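Local coordinates for regulating synaptic membrane exocytosis protein 2 (Rattus norvegicus, PDB 2BWQ) that probably acts in neurotransmitter release as a synaptic, Rab3-interacting scaffold protein, here represented by its first C2 domain, at residues 40-48 and 68-79. Sequence-based numbering, arbitrary orientation. Where two conformers were deposited one is given.
Sequences NPYVKIYFL and PKWNQTFIYSPV
Trp70 reaches from one sheet to the other and donates its indole NE1 to the backbone O of Pro41, 3.3 Å away. The bond is weak and bent, 146° at the hydrogen. The carbonyl oxygen lies at the edge of the indole, near its plane. Val43 CG2 sits over one face of the six-membered ring of Trp70, 4.0 Å from its centroid. Pro68 CB lies against the opposite face. CG2 of Val43 is anti to the carbonyl carbon and beside the backbone N, which turns it onto the indole. Replacing Trp70 by alanine removes the indole, and is likely to open a gap between Val43 and Pro68 and deprive the Pro41 carbonyl of this weak donor. The two prolines also touch directly, CG of Pro41 to CG of Pro68 at 3.6 Å.

Further along, Ile45 CD1 meets the edge of the Phe74 ring at CE2, 3.8 Å away. In the Tyr76 conformer described here, one of two, Phe47 lays its CB almost squarely over the centre of the Tyr76 ring, 3.6 Å from the centroid. The two rings are tilted by only 26° but slid apart, so they barely overlap. Phe47 CG is anti to the backbone N, which carries the ring on past Tyr76 until CE2 touches Val79 CG2 at 3.7 Å. In the same conformer Tyr76 OH is hydrogen-bonded to Asn55 O.

Strands 41-48 and 69-76 run roughly parallel, 32° apart with axes 9.0 Å from each other. They belong to different sheets, and their facing side chains form part of the core between the two sheets of the C2 beta-sandwich. Strand 69-76 borders 19-28 at the outside of its sheet. Strand 41-48 lies between 56-58 and 88-95, where Ile91 and Leu93 also touch Val43 and Leu89 touches Phe47.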
ATOM      1  N   ASN A  40       1.525   1.305  15.975  1.00 12.33           N
ATOM      2  CA  ASN A  40       2.684   0.591  15.455  1.00 12.36           C
ATOM      3  C   ASN A  40       2.328   0.115  14.073  1.00 12.02           C
ATOM      4  O   ASN A  40       1.893  -1.029  13.890  1.00 12.54           O
ATOM      5  CB  ASN A  40       3.047  -0.638  16.304  1.00 12.96           C
ATOM      6  CG  ASN A  40       3.322  -0.283  17.745  1.00 14.51           C
ATOM      7  OD1 ASN A  40       4.027   0.712  18.075  1.00 15.54           O
ATOM      8  ND2 ASN A  40       2.772  -1.115  18.647  1.00 14.80           N
ATOM      9  N   PRO A  41       2.399   1.019  13.100  1.00 12.47           N
ATOM     10  CA  PRO A  41       1.787   0.696  11.787  1.00 12.07           C
ATOM     11  C   PRO A  41       2.665  -0.096  10.806  1.00 12.75           C
ATOM     12  O   PRO A  41       3.897   0.108  10.737  1.00 12.24           O
ATOM     13  CB  PRO A  41       1.392   2.081  11.240  1.00 14.25           C
ATOM     14  CG  PRO A  41       2.434   3.010  11.851  1.00 15.11           C
ATOM     15  CD  PRO A  41       2.861   2.412  13.168  1.00 13.31           C
ATOM     16  N   TYR A  42       1.989  -0.954  10.027  1.00 12.09           N
ATOM     17  CA  TYR A  42       2.607  -1.592   8.852  1.00 12.33           C
ATOM     18  C   TYR A  42       1.584  -1.654   7.763  1.00 11.96           C
ATOM     19  O   TYR A  42       0.403  -1.617   8.006  1.00 12.32           O
ATOM     20  CB  TYR A  42       3.229  -2.961   9.160  1.00 11.27           C
ATOM     21  CG  TYR A  42       2.202  -4.028   9.492  1.00 13.98           C
ATOM     22  CD1 TYR A  42       1.673  -4.860   8.460  1.00 14.66           C
ATOM     23  CD2 TYR A  42       1.865  -4.297  10.831  1.00 13.79           C
ATOM     24  CE1 TYR A  42       0.775  -5.881   8.759  1.00 16.90           C
ATOM     25  CE2 TYR A  42       0.925  -5.308  11.122  1.00 17.33           C
ATOM     26  CZ  TYR A  42       0.444  -6.102  10.065  1.00 16.19           C
ATOM     27  OH  TYR A  42      -0.426  -7.147  10.366  1.00 20.04           O
ATOM     28  N   VAL A  43       2.109  -1.808   6.544  1.00 12.92           N
ATOM     29  CA  VAL A  43       1.281  -1.979   5.355  1.00 12.27           C
ATOM     30  C   VAL A  43       1.488  -3.351   4.762  1.00 12.53           C
ATOM     31  O   VAL A  43       2.598  -3.829   4.710  1.00 13.09           O
ATOM     32  CB  VAL A  43       1.650  -0.924   4.297  1.00 12.73           C
ATOM     33  CG1 VAL A  43       0.853  -1.134   3.014  1.00 15.30           C
ATOM     34  CG2 VAL A  43       1.272   0.474   4.794  1.00 17.39           C
ATOM     35  N   LYS A  44       0.393  -3.996   4.381  1.00 11.11           N
ATOM     36  CA  LYS A  44       0.383  -5.270   3.638  1.00 11.10           C
ATOM     37  C   LYS A  44      -0.174  -5.017   2.258  1.00 11.47           C
ATOM     38  O   LYS A  44      -1.133  -4.237   2.097  1.00 12.46           O
ATOM     39  CB  LYS A  44      -0.514  -6.270   4.373  1.00 14.37           C
ATOM     40  CG  LYS A  44      -0.520  -7.629   3.741  1.00 17.11           C
ATOM     41  CD  LYS A  44      -1.108  -8.680   4.728  1.00 22.17           C
ATOM     42  CE  LYS A  44      -2.582  -8.406   5.025  1.00 26.71           C
ATOM     43  NZ  LYS A  44      -3.160  -9.416   5.974  1.00 31.77           N
ATOM     44  N   ILE A  45       0.471  -5.637   1.273  1.00 13.09           N
ATOM     45  CA  ILE A  45      -0.030  -5.522  -0.091  1.00 15.40           C
ATOM     46  C   ILE A  45      -0.198  -6.884  -0.697  1.00 16.30           C
ATOM     47  O   ILE A  45       0.737  -7.714  -0.624  1.00 17.41           O
ATOM     48  CB  ILE A  45       0.851  -4.670  -0.958  1.00 15.60           C
ATOM     49  CG1 ILE A  45       1.020  -3.287  -0.315  1.00 16.81           C
ATOM     50  CG2 ILE A  45       0.224  -4.538  -2.367  1.00 17.56           C
ATOM     51  CD1 ILE A  45       1.640  -2.054  -1.147  1.00 19.47           C
ATOM     52  N   TYR A  46      -1.351  -7.154  -1.273  1.00 14.64           N
ATOM     53  CA  TYR A  46      -1.581  -8.308  -2.154  1.00 12.90           C
ATOM     54  C   TYR A  46      -1.839  -7.803  -3.542  1.00 13.59           C
ATOM     55  O   TYR A  46      -2.635  -6.881  -3.816  1.00 14.61           O
ATOM     56  CB  TYR A  46      -2.778  -9.134  -1.731  1.00 14.83           C
ATOM     57  CG  TYR A  46      -2.547 -10.137  -0.649  1.00 16.13           C
ATOM     58  CD1 TYR A  46      -1.882 -11.311  -0.928  1.00 19.07           C
ATOM     59  CD2 TYR A  46      -2.998  -9.933   0.658  1.00 16.32           C
ATOM     60  CE1 TYR A  46      -1.681 -12.258   0.045  1.00 18.47           C
ATOM     61  CE2 TYR A  46      -2.786 -10.906   1.648  1.00 16.80           C
ATOM     62  CZ  TYR A  46      -2.127 -12.032   1.314  1.00 18.45           C
ATOM     63  OH  TYR A  46      -1.938 -13.001   2.312  1.00 21.13           O
ATOM     64  N   PHE A  47      -1.134  -8.403  -4.500  1.00 14.25           N
ATOM     65  CA  PHE A  47      -1.381  -8.205  -5.920  1.00 13.42           C
ATOM     66  C   PHE A  47      -2.292  -9.328  -6.331  1.00 13.37           C
ATOM     67  O   PHE A  47      -1.853 -10.484  -6.409  1.00 15.12           O
ATOM     68  CB  PHE A  47      -0.034  -8.287  -6.683  1.00 13.77           C
ATOM     69  CG  PHE A  47      -0.134  -7.979  -8.099  1.00 14.70           C
ATOM     70  CD1 PHE A  47      -0.811  -6.834  -8.538  1.00 16.94           C
ATOM     71  CD2 PHE A  47       0.511  -8.816  -9.028  1.00 21.30           C
ATOM     72  CE1 PHE A  47      -0.852  -6.501  -9.841  1.00 18.69           C
ATOM     73  CE2 PHE A  47       0.480  -8.503 -10.388  1.00 23.02           C
ATOM     74  CZ  PHE A  47      -0.213  -7.322 -10.781  1.00 18.85           C
ATOM     75  N   LEU A  48      -3.536  -8.994  -6.538  1.00 12.86           N
ATOM     76  CA  LEU A  48      -4.598 -10.033  -6.777  1.00 13.59           C
ATOM     77  C   LEU A  48      -4.973 -10.103  -8.229  1.00 15.45           C
ATOM     78  O   LEU A  48      -4.793  -9.156  -8.974  1.00 14.84           O
ATOM     79  CB  LEU A  48      -5.824  -9.674  -5.966  1.00 13.54           C
ATOM     80  CG  LEU A  48      -5.568  -9.654  -4.464  1.00 15.71           C
ATOM     81  CD1 LEU A  48      -6.795  -9.154  -3.759  1.00 19.12           C
ATOM     82  CD2 LEU A  48      -5.169 -11.051  -3.935  1.00 18.22           C
ATOM     83  N   PRO A  68       4.158   7.336  10.015  1.00 12.38           N
ATOM     84  CA  PRO A  68       5.239   6.373   9.707  1.00 12.81           C
ATOM     85  C   PRO A  68       5.855   6.651   8.356  1.00 12.76           C
ATOM     86  O   PRO A  68       5.154   7.044   7.414  1.00 13.83           O
ATOM     87  CB  PRO A  68       4.495   5.033   9.658  1.00 12.96           C
ATOM     88  CG  PRO A  68       3.082   5.429   9.246  1.00 12.96           C
ATOM     89  CD  PRO A  68       2.831   6.667  10.068  1.00 12.81           C
ATOM     90  N   LYS A  69       7.130   6.370   8.240  1.00 14.15           N
ATOM     91  CA  LYS A  69       7.872   6.506   6.974  1.00 14.04           C
ATOM     92  C   LYS A  69       8.554   5.178   6.775  1.00 14.58           C
ATOM     93  O   LYS A  69       9.462   4.792   7.507  1.00 18.06           O
ATOM     94  CB  LYS A  69       8.898   7.633   7.042  1.00 14.96           C
ATOM     95  CG  LYS A  69       8.165   8.920   7.253  1.00 18.51           C
ATOM     96  CD  LYS A  69       9.056  10.050   7.647  1.00 24.77           C
ATOM     97  CE  LYS A  69       8.214  11.343   7.710  1.00 29.51           C
ATOM     98  NZ  LYS A  69       7.216  11.333   8.851  1.00 30.62           N
ATOM     99  N   TRP A  70       8.110   4.444   5.794  1.00 12.87           N
ATOM    100  CA  TRP A  70       8.732   3.169   5.479  1.00 12.81           C
ATOM    101  C   TRP A  70       9.713   3.248   4.332  1.00 14.14           C
ATOM    102  O   TRP A  70      10.753   2.603   4.380  1.00 13.91           O
ATOM    103  CB  TRP A  70       7.648   2.126   5.107  1.00 13.55           C
ATOM    104  CG  TRP A  70       6.626   1.843   6.193  1.00 12.70           C
ATOM    105  CD1 TRP A  70       6.771   0.993   7.290  1.00 14.02           C
ATOM    106  CD2 TRP A  70       5.320   2.378   6.263  1.00 11.80           C
ATOM    107  NE1 TRP A  70       5.605   1.036   8.033  1.00 13.02           N
ATOM    108  CE2 TRP A  70       4.675   1.838   7.404  1.00 12.91           C
ATOM    109  CE3 TRP A  70       4.601   3.295   5.457  1.00 13.59           C
ATOM    110  CZ2 TRP A  70       3.366   2.186   7.747  1.00 14.64           C
ATOM    111  CZ3 TRP A  70       3.281   3.605   5.780  1.00 14.17           C
ATOM    112  CH2 TRP A  70       2.668   3.028   6.920  1.00 15.30           C
ATOM    113  N   ASN A  71       9.337   3.963   3.274  1.00 13.01           N
ATOM    114  CA  ASN A  71      10.206   4.090   2.079  1.00 13.54           C
ATOM    115  C   ASN A  71      10.693   2.755   1.540  1.00 14.37           C
ATOM    116  O   ASN A  71      11.885   2.578   1.297  1.00 16.27           O
ATOM    117  CB  ASN A  71      11.382   5.048   2.366  1.00 14.63           C
ATOM    118  CG  ASN A  71      10.901   6.382   2.826  1.00 13.82           C
ATOM    119  OD1 ASN A  71      10.017   6.923   2.197  1.00 16.89           O
ATOM    120  ND2 ASN A  71      11.405   6.853   3.975  1.00 17.97           N
ATOM    121  N   GLN A  72       9.762   1.820   1.328  1.00 13.71           N
ATOM    122  CA  GLN A  72      10.086   0.479   0.843  1.00 14.07           C
ATOM    123  C   GLN A  72       9.536   0.287  -0.561  1.00 12.36           C
ATOM    124  O   GLN A  72       8.398   0.695  -0.843  1.00 14.84           O
ATOM    125  CB  GLN A  72       9.518  -0.554   1.796  1.00 12.57           C
ATOM    126  CG  GLN A  72      10.356  -0.654   3.101  1.00 14.72           C
ATOM    127  CD  GLN A  72       9.846  -1.740   4.032  1.00 14.81           C
ATOM    128  OE1 GLN A  72       9.297  -1.444   5.096  1.00 13.94           O
ATOM    129  NE2 GLN A  72      10.081  -2.987   3.662  1.00 14.84           N
ATOM    130  N   THR A  73      10.321  -0.358  -1.413  1.00 12.51           N
ATOM    131  CA  THR A  73       9.933  -0.648  -2.791  1.00 12.31           C
ATOM    132  C   THR A  73       9.765  -2.130  -2.957  1.00 12.42           C
ATOM    133  O   THR A  73      10.668  -2.931  -2.678  1.00 12.60           O
ATOM    134  CB  THR A  73      10.970  -0.136  -3.702  1.00 12.88           C
ATOM    135  OG1 THR A  73      10.981   1.308  -3.659  1.00 15.57           O
ATOM    136  CG2 THR A  73      10.681  -0.503  -5.197  1.00 13.93           C
ATOM    137  N   PHE A  74       8.572  -2.464  -3.401  1.00 12.95           N
ATOM    138  CA  PHE A  74       8.216  -3.832  -3.696  1.00 12.82           C
ATOM    139  C   PHE A  74       8.233  -4.033  -5.229  1.00 13.23           C
ATOM    140  O   PHE A  74       7.836  -3.129  -5.949  1.00 13.44           O
ATOM    141  CB  PHE A  74       6.831  -4.160  -3.186  1.00 14.40           C
ATOM    142  CG  PHE A  74       6.572  -3.852  -1.706  1.00 14.31           C
ATOM    143  CD1 PHE A  74       7.582  -3.863  -0.733  1.00 15.44           C
ATOM    144  CD2 PHE A  74       5.277  -3.641  -1.303  1.00 16.78           C
ATOM    145  CE1 PHE A  74       7.214  -3.604   0.640  1.00 14.61           C
ATOM    146  CE2 PHE A  74       4.933  -3.408   0.048  1.00 15.26           C
ATOM    147  CZ  PHE A  74       5.923  -3.402   0.980  1.00 15.50           C
ATOM    148  N   ILE A  75       8.586  -5.213  -5.680  1.00 13.64           N
ATOM    149  CA  ILE A  75       8.662  -5.504  -7.107  1.00 14.20           C
ATOM    150  C   ILE A  75       7.836  -6.753  -7.360  1.00 12.69           C
ATOM    151  O   ILE A  75       8.108  -7.808  -6.749  1.00 14.86           O
ATOM    152  CB  ILE A  75      10.097  -5.722  -7.618  1.00 16.02           C
ATOM    153  CG1 ILE A  75      10.927  -4.436  -7.430  1.00 18.78           C
ATOM    154  CG2 ILE A  75      10.014  -6.134  -9.106  1.00 17.22           C
ATOM    155  CD1 ILE A  75      12.146  -4.367  -8.280  1.00 24.61           C
ATOM    156  N   TYR A  76       6.842  -6.624  -8.224  0.50 12.48           N
ATOM    157  CA  TYR A  76       5.994  -7.745  -8.606  0.50 11.99           C
ATOM    158  C   TYR A  76       6.484  -8.191  -9.983  0.50 12.28           C
ATOM    159  O   TYR A  76       6.687  -7.363 -10.869  0.50 11.83           O
ATOM    160  CB  TYR A  76       4.528  -7.309  -8.583  0.50 12.98           C
ATOM    161  CG  TYR A  76       3.945  -7.284  -7.175  0.50 11.70           C
ATOM    162  CD1 TYR A  76       3.857  -8.446  -6.434  0.50 13.45           C
ATOM    163  CD2 TYR A  76       3.427  -6.098  -6.610  0.50 10.95           C
ATOM    164  CE1 TYR A  76       3.301  -8.455  -5.141  0.50 12.39           C
ATOM    165  CE2 TYR A  76       2.863  -6.082  -5.327  0.50 12.44           C
ATOM    166  CZ  TYR A  76       2.793  -7.285  -4.591  0.50 11.61           C
ATOM    167  OH  TYR A  76       2.237  -7.289  -3.316  0.50 11.17           O
ATOM    168  N   SER A  77       6.706  -9.483 -10.189  1.00 12.38           N
ATOM    169  CA  SER A  77       7.099  -9.944 -11.503  1.00 14.24           C
ATOM    170  C   SER A  77       6.796 -11.428 -11.596  1.00 15.18           C
ATOM    171  O   SER A  77       6.933 -12.099 -10.569  1.00 15.79           O
ATOM    172  CB  SER A  77       8.611  -9.815 -11.631  1.00 15.95           C
ATOM    173  OG  SER A  77       9.118 -10.369 -12.863  1.00 20.61           O
ATOM    174  N   PRO A  78       6.400 -11.943 -12.761  1.00 14.94           N
ATOM    175  CA  PRO A  78       6.193 -11.224 -14.020  1.00 13.70           C
ATOM    176  C   PRO A  78       4.856 -10.534 -14.033  1.00 14.64           C
ATOM    177  O   PRO A  78       3.874 -11.032 -13.421  1.00 16.59           O
ATOM    178  CB  PRO A  78       6.099 -12.362 -15.043  1.00 14.80           C
ATOM    179  CG  PRO A  78       5.549 -13.544 -14.260  1.00 19.10           C
ATOM    180  CD  PRO A  78       6.181 -13.409 -12.899  1.00 15.88           C
ATOM    181  N   VAL A  79       4.792  -9.372 -14.664  1.00 12.55           N
ATOM    182  CA  VAL A  79       3.527  -8.637 -14.877  1.00 12.87           C
ATOM    183  C   VAL A  79       3.421  -8.187 -16.315  1.00 12.83           C
ATOM    184  O   VAL A  79       4.413  -7.698 -16.885  1.00 13.97           O
ATOM    185  CB  VAL A  79       3.410  -7.376 -13.939  1.00 12.56           C
ATOM    186  CG1 VAL A  79       2.060  -6.664 -14.197  1.00 15.40           C
ATOM    187  CG2 VAL A  79       3.464  -7.877 -12.505  1.00 15.69           C
TER